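Local coordinates for serine protease inhibitor (Schistosoma haematobium, PDB 3STO), which probably inhibits serine proteases, as a member of the serpin family whose reactive-centre loop acts as bait for the target enzyme, at residues G229-G234 and E242-P247; G64-K69 and V315-D320; L188-Y193 and F340-V345; T378-C383 and K398-V403. One frame throughout, in Å; residues are numbered along the deposited sequence.

Contact 1: residues G229-G234 and E242-P247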
loop_
_atom_site.group_PDB
_atom_site.type_symbol
_atom_site.label_atom_id
_atom_site.label_comp_id
_atom_site.label_asym_id
_atom_site.label_seq_id
_atom_site.Cartn_x
_atom_site.Cartn_y
_atom_site.Cartn_z
ATOM N N GLY A 229 13.340 -23.024 -10.118
ATOM C CA GLY A 229 13.142 -23.201 -8.700
ATOM C C GLY A 229 11.816 -23.809 -8.316
ATOM O O GLY A 229 10.926 -24.011 -9.143
ATOM N N VAL A 230 11.708 -24.137 -7.039
ATOM C CA VAL A 230 10.492 -24.691 -6.522
ATOM C C VAL A 230 9.700 -23.501 -6.042
ATOM O O VAL A 230 10.238 -22.623 -5.368
ATOM C CB VAL A 230 10.788 -25.655 -5.366
ATOM C CG1 VAL A 230 9.496 -26.122 -4.703
ATOM C CG2 VAL A 230 11.539 -26.828 -5.910
HETATM N N MSE A 231 8.436 -23.433 -6.436
HETATM C CA MSE A 231 7.566 -22.413 -5.868
HETATM C C MSE A 231 6.114 -22.785 -6.037
HETATM O O MSE A 231 5.784 -23.723 -6.762
HETATM C CB MSE A 231 7.886 -21.007 -6.407
HETATM C CG MSE A 231 7.853 -20.831 -7.925
HETATM SE SE MSE A 231 8.728 -19.125 -8.589
HETATM C CE MSE A 231 10.532 -19.837 -9.075
ATOM N N LYS A 232 5.255 -22.064 -5.336
ATOM C CA LYS A 232 3.817 -22.284 -5.427
ATOM C C LYS A 232 3.278 -21.688 -6.721
ATOM O O LYS A 232 3.639 -20.582 -7.116
ATOM C CB LYS A 232 3.123 -21.674 -4.220
ATOM C CG LYS A 232 3.257 -22.508 -2.977
ATOM C CD LYS A 232 2.193 -23.571 -2.961
ATOM C CE LYS A 232 2.190 -24.273 -1.638
ATOM N NZ LYS A 232 2.055 -23.205 -0.628
ATOM N N TYR A 233 2.432 -22.442 -7.394
ATOM C CA TYR A 233 2.028 -22.071 -8.730
ATOM C C TYR A 233 0.637 -22.600 -8.994
ATOM O O TYR A 233 0.231 -23.618 -8.440
ATOM C CB TYR A 233 3.016 -22.659 -9.764
ATOM C CG TYR A 233 2.457 -22.671 -11.161
ATOM C CD1 TYR A 233 1.735 -23.777 -11.632
ATOM C CD2 TYR A 233 2.592 -21.556 -11.996
ATOM C CE1 TYR A 233 1.187 -23.796 -12.920
ATOM C CE2 TYR A 233 2.040 -21.557 -13.291
ATOM C CZ TYR A 233 1.337 -22.668 -13.747
ATOM O OH TYR A 233 0.797 -22.659 -15.023
ATOM N N GLY A 234 -0.102 -21.913 -9.849
ATOM C CA GLY A 234 -1.409 -22.395 -10.232
ATOM C C GLY A 234 -1.822 -21.747 -11.534
ATOM O O GLY A 234 -1.492 -20.574 -11.772
ATOM N N GLU A 242 -2.413 -17.172 -14.596
ATOM C CA GLU A 242 -1.671 -18.129 -13.795
ATOM C C GLU A 242 -0.929 -17.335 -12.741
ATOM O O GLU A 242 -0.678 -16.152 -12.933
ATOM C CB GLU A 242 -0.706 -19.004 -14.655
ATOM C CG GLU A 242 0.272 -18.234 -15.581
ATOM C CD GLU A 242 1.060 -19.143 -16.598
ATOM O OE1 GLU A 242 1.043 -20.396 -16.484
ATOM O OE2 GLU A 242 1.723 -18.603 -17.522
ATOM N N ILE A 243 -0.555 -17.992 -11.645
ATOM C CA ILE A 243 0.008 -17.303 -10.510
ATOM C C ILE A 243 1.187 -18.069 -9.928
ATOM O O ILE A 243 1.135 -19.292 -9.846
ATOM C CB ILE A 243 -1.106 -17.137 -9.404
ATOM C CG1 ILE A 243 -2.263 -16.283 -9.922
ATOM C CG2 ILE A 243 -0.542 -16.566 -8.087
ATOM C CD1 ILE A 243 -3.350 -16.047 -8.906
ATOM N N VAL A 244 2.234 -17.349 -9.520
ATOM C CA VAL A 244 3.290 -17.903 -8.701
ATOM C C VAL A 244 3.393 -17.086 -7.454
ATOM O O VAL A 244 3.045 -15.912 -7.448
ATOM C CB VAL A 244 4.742 -17.945 -9.364
ATOM C CG1 VAL A 244 4.812 -18.993 -10.450
ATOM C CG2 VAL A 244 5.180 -16.571 -9.866
ATOM N N SER A 245 3.884 -17.722 -6.395
ATOM C CA SER A 245 4.147 -17.056 -5.123
ATOM C C SER A 245 5.611 -17.246 -4.796
ATOM O O SER A 245 6.086 -18.367 -4.713
ATOM C CB SER A 245 3.297 -17.668 -4.040
ATOM O OG SER A 245 3.235 -16.784 -2.966
ATOM N N LYS A 246 6.341 -16.155 -4.654
ATOM C CA LYS A 246 7.763 -16.254 -4.413
ATOM C C LYS A 246 8.031 -15.650 -3.044
ATOM O O LYS A 246 7.950 -14.442 -2.860
ATOM C CB LYS A 246 8.566 -15.524 -5.478
ATOM C CG LYS A 246 10.055 -15.541 -5.215
ATOM C CD LYS A 246 10.874 -14.989 -6.388
ATOM C CE LYS A 246 12.386 -15.011 -6.081
ATOM N NZ LYS A 246 12.840 -16.346 -5.640
ATOM N N PRO A 247 8.365 -16.500 -2.076
ATOM C CA PRO A 247 8.484 -16.053 -0.685
ATOM C C PRO A 247 9.653 -15.100 -0.429
ATOM O O PRO A 247 10.737 -15.185 -1.008
ATOM C CB PRO A 247 8.695 -17.366 0.097
ATOM C CG PRO A 247 8.523 -18.493 -0.905
ATOM C CD PRO A 247 8.764 -17.904 -2.261
#
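The Tyr-233 ring meets the strand 242-247 through its edge, where Glu-242 OE1 and Val-244 CG1 both sit near the ring plane. Around the same side chain, Thr-289, Val-373 and Phe-375 add further contacts from neighbouring strands. Tyr-233 OH donates to Glu-242 OE1 at 2.7 Å, coming in almost along the C-O bond of the acceptor. Ring and carboxylate planes are inclined by 63°. Two different torsions bring the groups together: the tyrosine CG lies opposite its own backbone N (chi1 163°), while the Glu-242 CG is tucked between N and carbonyl carbon (chi1 53°) and the chain then runs straight out to the hydroxyl. Beside this bond, Val-244 CG1 touches Tyr-233 CD2 at 3.7 Å, and the selenium of selenomethionine Met-231 lies 4.2 Å from Val-244 CB. Tyr-233 and Val-244 form the non-hydrogen-bonded pair. Next to it, Gly-234 and Ile-243 exchange two backbone bonds, Gly-234 N to Ile-243 O 2.9 Å and Ile-243 N to Gly-234 O 2.7 Å. Farther along, Ser-245 N donates to Lys-232 O at 3.0 Å. On the face of Ile-243 and Ser-245, the serine hydroxyl is bonded to Thr-254 OG1 of the next strand, and Ile-243 packs on Val-256. Strand 287-305 takes backbone bonds from the outer side of 229-234, and strand 253-260 does the same for 242-247. This is a classic antiparallel beta hairpin, the first two strands of sheet B in the serpin fold.

Contact 2: residues G64-K69 and V315-D320; sequences GYQIGK and VVDLFD
Gln-66, on the helix 61-70, faces a bend of loop at Val-315 and the short 3-10 turn 317-318, with Gln-66 CA 5.4 Å from Val-315 CA. The glutamine chain stretches straight beyond CG and places its amide against the start of the turn. Its OE1 accepts two consecutive backbone N-H groups: Asp-317 N at 2.8 Å, in the carbonyl plane and on a lone pair, and Val-316 N at 2.9 Å, which approaches from above the plane, 46° out of it. A water adds a third bond to Gln-66 OE1 and accepts from Leu-318 N, so three successive amides of the loop are tied directly or through water to one oxygen. In serpin terms this joins helix C of the helical subdomain to the segment that follows helix 307-312 and leads toward sheet A. The other end of the amide reaches the carboxylate more loosely, Gln-66 NE2 to Asp-317 OD1 3.3 Å, a weak bond between planes 61° apart. OD2 of the same aspartate forms a salt bridge with Arg-62, one turn earlier on the helix, which would be expected to stabilise its negative charge. Beneath the polar grip, Ile-67 supplies the apolar part: CG1 lies 4.3 Å from Val-315 CG1, and CD1 4.4 Å from Leu-318 CG. Leu-50 of helix 43-55 packs on both Ile-67 and Val-315, and Leu-53 on Leu-318.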
loop_
_atom_site.group_PDB
_atom_site.type_symbol
_atom_site.label_atom_id
_atom_site.label_comp_id
_atom_site.label_asym_id
_atom_site.label_seq_id
_atom_site.Cartn_x
_atom_site.Cartn_y
_atom_site.Cartn_z
ATOM N N GLY A 64 -15.948 12.137 12.509
ATOM C CA GLY A 64 -15.466 10.874 13.030
ATOM C C GLY A 64 -16.390 9.717 12.684
ATOM O O GLY A 64 -15.957 8.581 12.507
ATOM N N TYR A 65 -17.677 10.006 12.596
ATOM C CA TYR A 65 -18.672 8.981 12.336
ATOM C C TYR A 65 -18.509 8.402 10.938
ATOM O O TYR A 65 -18.587 7.183 10.752
ATOM C CB TYR A 65 -20.081 9.543 12.520
ATOM C CG TYR A 65 -21.203 8.553 12.283
ATOM C CD1 TYR A 65 -21.207 7.350 12.912
ATOM C CD2 TYR A 65 -22.257 8.845 11.442
ATOM C CE1 TYR A 65 -22.182 6.442 12.704
ATOM C CE2 TYR A 65 -23.265 7.940 11.234
ATOM C CZ TYR A 65 -23.218 6.728 11.878
ATOM O OH TYR A 65 -24.202 5.763 11.706
ATOM N N GLN A 66 -18.308 9.281 9.960
ATOM C CA GLN A 66 -18.069 8.862 8.581
ATOM C C GLN A 66 -16.861 7.930 8.451
ATOM O O GLN A 66 -16.938 6.892 7.809
ATOM C CB GLN A 66 -17.859 10.094 7.696
ATOM C CG GLN A 66 -19.163 10.776 7.426
ATOM C CD GLN A 66 -19.021 12.027 6.635
ATOM O OE1 GLN A 66 -17.899 12.503 6.327
ATOM N NE2 GLN A 66 -20.170 12.604 6.302
ATOM N N ILE A 67 -15.757 8.329 9.080
ATOM C CA ILE A 67 -14.582 7.509 9.208
ATOM C C ILE A 67 -14.911 6.122 9.752
ATOM O O ILE A 67 -14.522 5.130 9.175
ATOM C CB ILE A 67 -13.521 8.211 10.071
ATOM C CG1 ILE A 67 -13.050 9.484 9.356
ATOM C CG2 ILE A 67 -12.346 7.278 10.345
ATOM C CD1 ILE A 67 -11.894 10.202 10.056
ATOM N N GLY A 68 -15.638 6.052 10.852
ATOM C CA GLY A 68 -15.990 4.771 11.425
ATOM C C GLY A 68 -16.856 3.894 10.536
ATOM O O GLY A 68 -16.674 2.669 10.490
ATOM N N LYS A 69 -17.810 4.502 9.834
ATOM C CA LYS A 69 -18.633 3.741 8.896
ATOM C C LYS A 69 -17.784 3.172 7.743
ATOM O O LYS A 69 -17.896 1.996 7.373
ATOM C CB LYS A 69 -19.785 4.605 8.354
ATOM C CG LYS A 69 -21.123 4.418 9.064
ATOM N N VAL A 315 -16.063 9.232 3.179
ATOM C CA VAL A 315 -15.367 10.173 4.052
ATOM C C VAL A 315 -15.332 11.570 3.431
ATOM O O VAL A 315 -14.474 11.882 2.594
ATOM C CB VAL A 315 -13.944 9.685 4.377
ATOM C CG1 VAL A 315 -13.195 10.704 5.277
ATOM C CG2 VAL A 315 -14.020 8.298 5.004
ATOM N N VAL A 316 -16.263 12.402 3.884
ATOM C CA VAL A 316 -16.604 13.658 3.234
ATOM C C VAL A 316 -16.314 14.866 4.117
ATOM O O VAL A 316 -15.533 15.751 3.720
ATOM C CB VAL A 316 -18.099 13.643 2.775
ATOM C CG1 VAL A 316 -18.508 14.982 2.215
ATOM C CG2 VAL A 316 -18.319 12.515 1.736
ATOM N N ASP A 317 -16.918 14.901 5.316
ATOM C CA ASP A 317 -16.784 16.095 6.178
ATOM C C ASP A 317 -15.350 16.467 6.474
ATOM O O ASP A 317 -15.055 17.638 6.637
ATOM C CB ASP A 317 -17.497 15.922 7.504
ATOM C CG ASP A 317 -18.993 15.894 7.361
ATOM O OD1 ASP A 317 -19.498 15.832 6.201
ATOM O OD2 ASP A 317 -19.653 15.925 8.431
ATOM N N LEU A 318 -14.476 15.464 6.592
ATOM C CA LEU A 318 -13.055 15.693 6.857
ATOM C C LEU A 318 -12.448 16.710 5.866
ATOM O O LEU A 318 -11.503 17.434 6.193
ATOM C CB LEU A 318 -12.292 14.379 6.694
ATOM C CG LEU A 318 -11.240 13.842 7.657
ATOM C CD1 LEU A 318 -10.301 12.948 6.894
ATOM C CD2 LEU A 318 -10.474 14.916 8.412
ATOM N N PHE A 319 -12.981 16.733 4.643
ATOM C CA PHE A 319 -12.329 17.451 3.547
ATOM C C PHE A 319 -12.990 18.772 3.224
ATOM O O PHE A 319 -12.693 19.398 2.226
ATOM C CB PHE A 319 -12.238 16.557 2.299
ATOM C CG PHE A 319 -11.563 15.229 2.564
ATOM C CD1 PHE A 319 -10.237 15.189 2.978
ATOM C CD2 PHE A 319 -12.263 14.041 2.430
ATOM C CE1 PHE A 319 -9.620 13.987 3.240
ATOM C CE2 PHE A 319 -11.660 12.821 2.689
ATOM C CZ PHE A 319 -10.331 12.787 3.103
ATOM N N ASP A 320 -13.854 19.209 4.116
ATOM C CA ASP A 320 -14.720 20.350 3.857
ATOM C C ASP A 320 -14.673 21.365 5.002
ATOM O O ASP A 320 -15.018 21.054 6.145
ATOM C CB ASP A 320 -16.142 19.844 3.614
ATOM C CG ASP A 320 -17.141 20.964 3.421
ATOM O OD1 ASP A 320 -16.720 22.131 3.275
ATOM O OD2 ASP A 320 -18.354 20.666 3.417
HETATM O O HOH W 1 -15.297 12.625 7.404
#

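Contact 3: residues L188-Y193 and F340-V345; sequences LVNVFY and FIQTNV
Leu-188 to Asn-190 pair in parallel with Phe-340 to Gln-342 through a ladder of backbone bonds: Ile-341 N to Leu-188 O 2.9 Å, Asn-190 N to Ile-341 O 2.8 Å, and Thr-343 N to Asn-190 O 3.1 Å. Beyond Thr-343 the strands splay apart. Side-chain polar bonding centres on Asn-190 and Gln-342, which run side by side with amide planes 44° apart. Gln-342 NE2 donates to Asn-190 OD1 at 3.1 Å, nearly straight (168°) and in the plane of the glutamine amide. That NE2 also reaches Cys-42 O, and Gln-342 OE1 takes bonds from Asn-344 ND2 and the Thr-41 hydroxyl. Apolar contacts lie at both ends. Leu-188 CD1 sits off-centre over a face of the Phe-340 ring, 4.3 Å from its centroid, while Val-345 CG1 meets the edge of Tyr-193. On the face opposite Leu-188 and Phe-340, Val-191 CG2 packs on Thr-343 CG2 at 3.8 Å. As in other serpins, these adjacent strands at the centre of sheet A would have to part for the reactive-centre loop to insert; such an opening would probably cost the Gln-342 to Asn-190 bond that now joins the two strands under helix 43-55.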
loop_
_atom_site.group_PDB
_atom_site.type_symbol
_atom_site.label_atom_id
_atom_site.label_comp_id
_atom_site.label_asym_id
_atom_site.label_seq_id
_atom_site.Cartn_x
_atom_site.Cartn_y
_atom_site.Cartn_z
ATOM N N LEU A 188 -2.136 15.436 5.140
ATOM C CA LEU A 188 -1.774 14.095 5.608
ATOM C C LEU A 188 -0.968 13.371 4.528
ATOM O O LEU A 188 -1.324 13.419 3.334
ATOM C CB LEU A 188 -3.019 13.275 5.918
ATOM C CG LEU A 188 -4.019 13.781 6.952
ATOM C CD1 LEU A 188 -5.222 12.847 6.979
ATOM C CD2 LEU A 188 -3.357 13.853 8.294
ATOM N N VAL A 189 0.110 12.724 4.966
ATOM C CA VAL A 189 1.051 12.011 4.106
ATOM C C VAL A 189 1.285 10.592 4.654
ATOM O O VAL A 189 1.744 10.412 5.777
ATOM C CB VAL A 189 2.420 12.752 3.979
ATOM C CG1 VAL A 189 3.301 12.067 2.951
ATOM C CG2 VAL A 189 2.227 14.191 3.549
ATOM N N ASN A 190 0.932 9.583 3.869
ATOM C CA ASN A 190 1.233 8.199 4.233
ATOM C C ASN A 190 2.396 7.568 3.420
ATOM O O ASN A 190 2.486 7.698 2.203
ATOM C CB ASN A 190 -0.019 7.294 4.196
ATOM C CG ASN A 190 0.311 5.848 4.614
ATOM O OD1 ASN A 190 0.428 4.939 3.781
ATOM N ND2 ASN A 190 0.507 5.650 5.908
ATOM N N VAL A 191 3.297 6.926 4.143
ATOM C CA VAL A 191 4.421 6.216 3.577
ATOM C C VAL A 191 4.368 4.761 4.034
ATOM O O VAL A 191 4.214 4.464 5.232
ATOM C CB VAL A 191 5.762 6.820 4.036
ATOM C CG1 VAL A 191 6.918 5.906 3.649
ATOM C CG2 VAL A 191 5.949 8.220 3.467
ATOM N N PHE A 192 4.486 3.841 3.090
ATOM C CA PHE A 192 4.510 2.434 3.473
ATOM C C PHE A 192 5.714 1.743 2.870
ATOM O O PHE A 192 5.765 1.471 1.664
ATOM C CB PHE A 192 3.232 1.736 3.048
ATOM C CG PHE A 192 2.921 0.498 3.840
ATOM C CD1 PHE A 192 3.383 -0.754 3.415
ATOM C CD2 PHE A 192 2.136 0.580 4.997
ATOM C CE1 PHE A 192 3.067 -1.899 4.149
ATOM C CE2 PHE A 192 1.805 -0.553 5.730
ATOM C CZ PHE A 192 2.263 -1.798 5.314
ATOM N N TYR A 193 6.681 1.473 3.730
ATOM C CA TYR A 193 7.958 0.939 3.286
ATOM C C TYR A 193 8.069 -0.542 3.657
ATOM O O TYR A 193 8.052 -0.917 4.838
ATOM C CB TYR A 193 9.100 1.757 3.907
ATOM C CG TYR A 193 10.486 1.531 3.341
ATOM C CD1 TYR A 193 10.804 1.915 2.056
ATOM C CD2 TYR A 193 11.490 0.970 4.123
ATOM C CE1 TYR A 193 12.095 1.732 1.550
ATOM C CE2 TYR A 193 12.777 0.779 3.636
ATOM C CZ TYR A 193 13.078 1.168 2.352
ATOM O OH TYR A 193 14.361 0.977 1.868
ATOM N N PHE A 340 -4.545 14.442 1.102
ATOM C CA PHE A 340 -4.343 13.177 1.745
ATOM C C PHE A 340 -3.614 12.366 0.665
ATOM O O PHE A 340 -4.178 11.964 -0.351
ATOM C CB PHE A 340 -5.695 12.596 2.153
ATOM C CG PHE A 340 -5.620 11.320 2.962
ATOM C CD1 PHE A 340 -4.606 10.419 2.784
ATOM C CD2 PHE A 340 -6.588 11.025 3.901
ATOM C CE1 PHE A 340 -4.556 9.238 3.509
ATOM C CE2 PHE A 340 -6.538 9.842 4.633
ATOM C CZ PHE A 340 -5.513 8.947 4.424
ATOM N N ILE A 341 -2.324 12.177 0.889
ATOM C CA ILE A 341 -1.428 11.721 -0.145
ATOM C C ILE A 341 -0.700 10.488 0.326
ATOM O O ILE A 341 -0.152 10.488 1.429
ATOM C CB ILE A 341 -0.385 12.826 -0.524
ATOM C CG1 ILE A 341 -1.077 14.024 -1.180
ATOM C CG2 ILE A 341 0.610 12.312 -1.521
ATOM C CD1 ILE A 341 -0.206 15.264 -1.210
ATOM N N GLN A 342 -0.709 9.446 -0.514
ATOM C CA GLN A 342 0.146 8.272 -0.312
ATOM C C GLN A 342 1.293 8.230 -1.346
ATOM O O GLN A 342 1.085 8.368 -2.546
ATOM C CB GLN A 342 -0.658 6.957 -0.303
ATOM C CG GLN A 342 0.220 5.734 -0.083
ATOM C CD GLN A 342 -0.585 4.440 -0.041
ATOM O OE1 GLN A 342 -1.000 3.917 -1.078
ATOM N NE2 GLN A 342 -0.810 3.918 1.157
ATOM N N THR A 343 2.510 8.082 -0.864
ATOM C CA THR A 343 3.637 8.011 -1.741
ATOM C C THR A 343 4.299 6.645 -1.531
ATOM O O THR A 343 4.616 6.271 -0.388
ATOM C CB THR A 343 4.598 9.185 -1.525
ATOM O OG1 THR A 343 5.758 9.013 -2.360
ATOM C CG2 THR A 343 5.032 9.268 -0.093
ATOM N N ASN A 344 4.456 5.902 -2.635
ATOM C CA ASN A 344 4.881 4.494 -2.615
ATOM C C ASN A 344 6.128 4.235 -3.475
ATOM O O ASN A 344 6.392 4.924 -4.466
ATOM C CB ASN A 344 3.749 3.567 -3.111
ATOM C CG ASN A 344 2.465 3.701 -2.305
ATOM O OD1 ASN A 344 2.387 3.232 -1.174
ATOM N ND2 ASN A 344 1.447 4.340 -2.891
ATOM N N VAL A 345 6.894 3.223 -3.093
ATOM C CA VAL A 345 7.974 2.716 -3.943
ATOM C C VAL A 345 7.981 1.195 -3.946
ATOM O O VAL A 345 7.830 0.573 -2.898
ATOM C CB VAL A 345 9.352 3.241 -3.537
ATOM C CG1 VAL A 345 9.590 3.044 -2.051
ATOM C CG2 VAL A 345 10.450 2.555 -4.389
#

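Contact 4: residues T378-C383 and K398-V403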
loop_
_atom_site.group_PDB
_atom_site.type_symbol
_atom_site.label_atom_id
_atom_site.label_comp_id
_atom_site.label_asym_id
_atom_site.label_seq_id
_atom_site.Cartn_x
_atom_site.Cartn_y
_atom_site.Cartn_z
ATOM N N THR A 378 6.648 -11.372 -19.495
ATOM C CA THR A 378 7.084 -10.650 -20.686
ATOM C C THR A 378 6.043 -9.648 -21.212
ATOM O O THR A 378 6.222 -9.058 -22.285
ATOM C CB THR A 378 7.407 -11.654 -21.847
ATOM O OG1 THR A 378 6.267 -12.481 -22.072
ATOM C CG2 THR A 378 8.560 -12.533 -21.496
ATOM N N HIS A 379 4.957 -9.478 -20.467
ATOM C CA HIS A 379 3.859 -8.586 -20.825
ATOM C C HIS A 379 3.206 -8.115 -19.495
ATOM O O HIS A 379 3.546 -8.650 -18.434
ATOM C CB HIS A 379 2.864 -9.299 -21.779
ATOM C CG HIS A 379 2.443 -10.664 -21.326
ATOM N ND1 HIS A 379 1.215 -10.916 -20.757
ATOM C CD2 HIS A 379 3.087 -11.865 -21.376
ATOM C CE1 HIS A 379 1.118 -12.209 -20.479
ATOM N NE2 HIS A 379 2.236 -12.806 -20.855
ATOM N N PRO A 380 2.296 -7.119 -19.541
ATOM C CA PRO A 380 1.760 -6.513 -18.291
ATOM C C PRO A 380 1.146 -7.503 -17.291
ATOM O O PRO A 380 0.462 -8.469 -17.630
ATOM C CB PRO A 380 0.713 -5.506 -18.801
ATOM C CG PRO A 380 1.280 -5.103 -20.186
ATOM C CD PRO A 380 1.785 -6.421 -20.746
ATOM N N PHE A 381 1.418 -7.253 -16.025
ATOM C CA PHE A 381 1.040 -8.205 -14.999
ATOM C C PHE A 381 0.590 -7.502 -13.725
ATOM O O PHE A 381 0.895 -6.336 -13.486
ATOM C CB PHE A 381 2.213 -9.122 -14.685
ATOM C CG PHE A 381 3.449 -8.388 -14.210
ATOM C CD1 PHE A 381 4.315 -7.779 -15.117
ATOM C CD2 PHE A 381 3.747 -8.305 -12.863
ATOM C CE1 PHE A 381 5.457 -7.140 -14.690
ATOM C CE2 PHE A 381 4.896 -7.648 -12.423
ATOM C CZ PHE A 381 5.756 -7.073 -13.335
ATOM N N ILE A 382 -0.116 -8.241 -12.892
ATOM C CA ILE A 382 -0.513 -7.722 -11.593
ATOM C C ILE A 382 0.282 -8.450 -10.510
ATOM O O ILE A 382 0.517 -9.653 -10.588
ATOM C CB ILE A 382 -2.068 -7.799 -11.428
ATOM C CG1 ILE A 382 -2.685 -6.562 -12.098
ATOM C CG2 ILE A 382 -2.501 -7.904 -9.972
ATOM C CD1 ILE A 382 -3.607 -6.895 -13.167
ATOM N N CYS A 383 0.749 -7.709 -9.527
ATOM C CA CYS A 383 1.496 -8.341 -8.461
ATOM C C CYS A 383 1.133 -7.788 -7.073
ATOM O O CYS A 383 0.548 -6.700 -6.949
ATOM C CB CYS A 383 2.994 -8.273 -8.734
ATOM S SG CYS A 383 3.609 -6.622 -8.773
ATOM N N LYS A 398 -0.194 -2.857 -10.398
ATOM C CA LYS A 398 -0.275 -3.280 -11.777
ATOM C C LYS A 398 0.960 -2.729 -12.524
ATOM O O LYS A 398 1.256 -1.523 -12.497
ATOM C CB LYS A 398 -1.576 -2.803 -12.413
ATOM C CG LYS A 398 -1.661 -3.133 -13.900
ATOM C CD LYS A 398 -2.964 -2.671 -14.505
ATOM C CE LYS A 398 -3.040 -1.161 -14.575
ATOM N NZ LYS A 398 -3.985 -0.742 -15.646
ATOM N N VAL A 399 1.681 -3.617 -13.188
ATOM C CA VAL A 399 2.871 -3.219 -13.931
ATOM C C VAL A 399 2.670 -3.387 -15.434
ATOM O O VAL A 399 2.671 -4.501 -15.972
ATOM C CB VAL A 399 4.123 -3.976 -13.453
ATOM C CG1 VAL A 399 5.331 -3.417 -14.127
ATOM C CG2 VAL A 399 4.262 -3.876 -11.919
HETATM N N MSE A 400 2.474 -2.265 -16.104
HETATM C CA MSE A 400 2.280 -2.259 -17.550
HETATM C C MSE A 400 3.564 -1.919 -18.285
HETATM O O MSE A 400 3.817 -2.400 -19.382
HETATM C CB MSE A 400 1.227 -1.226 -17.919
HETATM C CG MSE A 400 -0.171 -1.767 -17.882
HETATM SE SE MSE A 400 -1.465 -0.421 -18.459
HETATM C CE MSE A 400 -3.052 -1.547 -18.284
ATOM N N ASN A 401 4.355 -1.064 -17.658
ATOM C CA ASN A 401 5.536 -0.528 -18.246
ATOM C C ASN A 401 6.612 -0.516 -17.182
ATOM O O ASN A 401 6.718 0.449 -16.413
ATOM C CB ASN A 401 5.271 0.904 -18.727
ATOM C CG ASN A 401 6.356 1.428 -19.677
ATOM O OD1 ASN A 401 7.472 0.907 -19.741
ATOM N ND2 ASN A 401 6.013 2.459 -20.429
ATOM N N PRO A 402 7.418 -1.590 -17.130
ATOM C CA PRO A 402 8.523 -1.649 -16.157
ATOM C C PRO A 402 9.591 -0.642 -16.536
ATOM O O PRO A 402 9.939 -0.522 -17.702
ATOM C CB PRO A 402 9.057 -3.083 -16.282
ATOM C CG PRO A 402 8.282 -3.738 -17.437
ATOM C CD PRO A 402 7.441 -2.696 -18.105
ATOM N N VAL A 403 10.070 0.120 -15.577
ATOM C CA VAL A 403 11.094 1.129 -15.863
ATOM C C VAL A 403 11.720 1.561 -14.542
ATOM O O VAL A 403 11.867 0.719 -13.645
ATOM C CB VAL A 403 10.574 2.341 -16.719
ATOM C CG1 VAL A 403 10.653 2.012 -18.206
ATOM C CG2 VAL A 403 9.141 2.718 -16.337
#
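Val-399 is the knob of this contact and the Phe-381 ring the flat wall it presses on. Val-399 CB stands over one face of the Phe-381 ring, 3.8 Å from the centroid and set toward the rim, in a CH-pi contact that brings it within 3.5 Å of Phe-381 CZ. Both methyls straddle the same end of the ring, CG1 toward CE1 and CG2 toward CE2. A first torsion of 59° folds the ring back between the backbone N and carbonyl carbon of Phe-381, over its partner across the strands. Cys-383 closes the side, its SG 4.2 Å from Val-399 CG2. On the opposite face of the sheet, Ile-382 CG1 nestles against Lys-398 CB at 3.9 Å; the lysine chain then bends off, carrying NZ to Phe-34 O. Past the paired strands, the Pro-380 ring fits against the turn of backbone at Met-400, where its CB touches CG of this selenomethionine at 4.0 Å. Two backbone bonds hold the surfaces in register: Phe-381 N to Val-399 O 3.0 Å and Val-399 N to Phe-381 O 2.8 Å. Ile-257 and Leu-259 of strand 253-260 also pack on Phe-381. Such a buried antiparallel hairpin, its second strand followed by the last modelled residues, is the C-terminal pair of sheet B in the serpin fold.

How the contacts relate
From the N terminus, the helix segment 64-69 comes first and waits for 315-320 to complete contact 2, a loop of nearly 250 residues. Contact 3 opens within it at 188-193 and closes after it at 340-345, so the two cross; they also touch, Phe-319 packing on Phe-340. Contact 1, a local hairpin, is nested inside both loops. Contact 4 follows all three in series near the C terminus. Contacts 1 and 4, with centres about 17 Å apart, belong to sheet B, while contact 3 lies in sheet A near the middle of the molecule. Contact 2, in the helical region, is about 41 Å from contact 1, between centres.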